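Local coordinates for adenosine kinase, putative (Trypanosoma brucei, PDB 3OTX), which probably phosphorylates adenosine to AMP with ATP as phosphate donor, in the purine salvage pathway, at residues V157-M160 with D161-R164. The protein carries 1 engineered substitution. Numbering follows the deposited sequence.
Sequences VRAM and DESR
Three groups grip Ala159 O at the C-terminal end of helix 154-162. The hydroxyl of Ser163 gives the shortest of these bonds, OG to Ala159 O at 2.6 Å, tilted 32° from the carbonyl plane; the amides of Ser163 and Glu162 add weak ones. With chi1 at -61°, OG sits beside its own backbone N and turns back on the carbonyl four residues earlier. Regular helical bonding runs as far as Glu162 N to Arg158 O (3.1 Å). Then Ser163 leaves helical angles, and its N reaches Met160 O at 3.2 Å, from above the carbonyl plane. Arg164 folds back over this end: its NH1 donates to both Asp161 O (3.0 Å) and Ser163 O (2.8 Å), each acceptor close to the guanidinium plane. This is where the chain passes from the helix into strand 165-169 of the large sheet in the ribokinase-type (PfkB) fold. Met160, its chain extended beyond CG, packs on helix 177-189, while Ala159 reaches strand 86-89. Val157 and Asp161 lie side by side, pointing the same way, with CG1 of Val157 3.6 Å from OD2 of Asp161; OD1 of Asp161 is salt-bridged to Lys186 of helix 177-189. Arg158 NE stays 4.2 Å from Glu162 OE1, the guanidinium and carboxylate planes 66° apart; Glu162 is salt-bridged through OE2 to Arg9.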
ATOM      1  N   VAL A 157      13.492 -11.845  11.043  1.00 19.02           N
ATOM      2  CA  VAL A 157      14.888 -11.443  10.751  1.00 19.93           C
ATOM      3  C   VAL A 157      15.425 -12.226   9.545  1.00 19.38           C
ATOM      4  O   VAL A 157      16.122 -11.669   8.685  1.00 17.89           O
ATOM      5  CB  VAL A 157      15.783 -11.587  11.988  1.00 21.85           C
ATOM      6  CG1 VAL A 157      17.245 -11.318  11.622  1.00 26.81           C
ATOM      7  CG2 VAL A 157      15.313 -10.621  13.086  1.00 23.88           C
ATOM      8  N   ARG A 158      15.069 -13.505   9.465  1.00 17.50           N
ATOM      9  CA  ARG A 158      15.425 -14.337   8.315  1.00 20.18           C
ATOM     10  C   ARG A 158      14.847 -13.745   7.050  1.00 18.43           C
ATOM     11  O   ARG A 158      15.549 -13.604   6.045  1.00 19.92           O
ATOM     12  CB  ARG A 158      14.899 -15.764   8.528  1.00 24.51           C
ATOM     13  CG  ARG A 158      14.996 -16.675   7.301  1.00 39.89           C
ATOM     14  CD  ARG A 158      14.200 -17.957   7.545  1.00 56.60           C
ATOM     15  NE  ARG A 158      14.233 -18.877   6.409  1.00 67.27           N
ATOM     16  CZ  ARG A 158      13.664 -20.083   6.398  1.00 70.67           C
ATOM     17  NH1 ARG A 158      13.012 -20.531   7.464  1.00 71.01           N
ATOM     18  NH2 ARG A 158      13.750 -20.848   5.315  1.00 69.55           N
ATOM     19  N   ALA A 159      13.581 -13.359   7.090  1.00 19.07           N
ATOM     20  CA  ALA A 159      12.963 -12.740   5.907  1.00 16.99           C
ATOM     21  C   ALA A 159      13.620 -11.435   5.503  1.00 15.92           C
ATOM     22  O   ALA A 159      13.843 -11.179   4.304  1.00 18.58           O
ATOM     23  CB  ALA A 159      11.457 -12.538   6.133  1.00 15.14           C
ATOM     24  N   MET A 160      13.953 -10.603   6.489  1.00 17.06           N
ATOM     25  CA  MET A 160      14.647  -9.368   6.179  1.00 16.07           C
ATOM     26  C   MET A 160      16.048  -9.664   5.608  1.00 15.28           C
ATOM     27  O   MET A 160      16.447  -9.047   4.623  1.00 14.98           O
ATOM     28  CB  MET A 160      14.767  -8.486   7.411  1.00 14.76           C
ATOM     29  CG  MET A 160      13.447  -7.856   7.847  1.00 17.34           C
ATOM     30  SD  MET A 160      13.808  -6.450   8.954  1.00 20.43           S
ATOM     31  CE  MET A 160      12.133  -5.844   9.222  1.00 19.02           C
ATOM     32  N   ASP A 161      16.763 -10.612   6.207  1.00 17.42           N
ATOM     33  CA  ASP A 161      18.120 -10.920   5.727  1.00 15.11           C
ATOM     34  C   ASP A 161      18.150 -11.418   4.294  1.00 18.01           C
ATOM     35  O   ASP A 161      19.112 -11.170   3.592  1.00 21.82           O
ATOM     36  CB  ASP A 161      18.857 -11.918   6.621  1.00 16.36           C
ATOM     37  CG  ASP A 161      19.270 -11.308   7.956  1.00 19.48           C
ATOM     38  OD1 ASP A 161      19.409 -10.059   8.029  1.00 24.54           O
ATOM     39  OD2 ASP A 161      19.446 -12.060   8.922  1.00 21.72           O
ATOM     40  N   GLU A 162      17.082 -12.105   3.868  1.00 18.94           N
ATOM     41  CA  GLU A 162      17.066 -12.671   2.510  1.00 21.20           C
ATOM     42  C   GLU A 162      16.463 -11.727   1.443  1.00 17.36           C
ATOM     43  O   GLU A 162      16.586 -11.974   0.234  1.00 20.59           O
ATOM     44  CB  GLU A 162      16.375 -14.043   2.510  1.00 25.64           C
ATOM     45  CG  GLU A 162      14.892 -13.952   2.732  1.00 37.40           C
ATOM     46  CD  GLU A 162      14.234 -15.272   3.109  1.00 47.17           C
ATOM     47  OE1 GLU A 162      14.917 -16.320   3.199  1.00 45.15           O
ATOM     48  OE2 GLU A 162      13.010 -15.241   3.334  1.00 41.26           O
ATOM     49  N   SER A 163      15.815 -10.649   1.894  1.00 14.82           N
ATOM     50  CA  SER A 163      15.134  -9.700   0.988  1.00 12.49           C
ATOM     51  C   SER A 163      16.073  -8.601   0.528  1.00 13.97           C
ATOM     52  O   SER A 163      17.059  -8.259   1.226  1.00 17.24           O
ATOM     53  CB  SER A 163      13.908  -9.074   1.691  1.00 14.84           C
ATOM     54  OG  SER A 163      12.987 -10.096   2.046  1.00 17.37           O
ATOM     55  N   ARG A 164      15.776  -8.036  -0.641  1.00 14.73           N
ATOM     56  CA  ARG A 164      16.584  -6.914  -1.159  1.00 14.74           C
ATOM     57  C   ARG A 164      15.744  -5.681  -1.463  1.00 14.55           C
ATOM     58  O   ARG A 164      16.287  -4.604  -1.669  1.00 18.74           O
ATOM     59  CB  ARG A 164      17.413  -7.317  -2.385  1.00 17.68           C
ATOM     60  CG  ARG A 164      18.440  -8.376  -2.092  1.00 20.17           C
ATOM     61  CD  ARG A 164      19.504  -7.844  -1.119  1.00 18.30           C
ATOM     62  NE  ARG A 164      20.539  -8.837  -0.853  1.00 21.14           N
ATOM     63  CZ  ARG A 164      20.502  -9.717   0.156  1.00 22.73           C
ATOM     64  NH1 ARG A 164      19.474  -9.730   1.025  1.00 21.44           N
ATOM     65  NH2 ARG A 164      21.514 -10.577   0.284  1.00 27.74           N
TER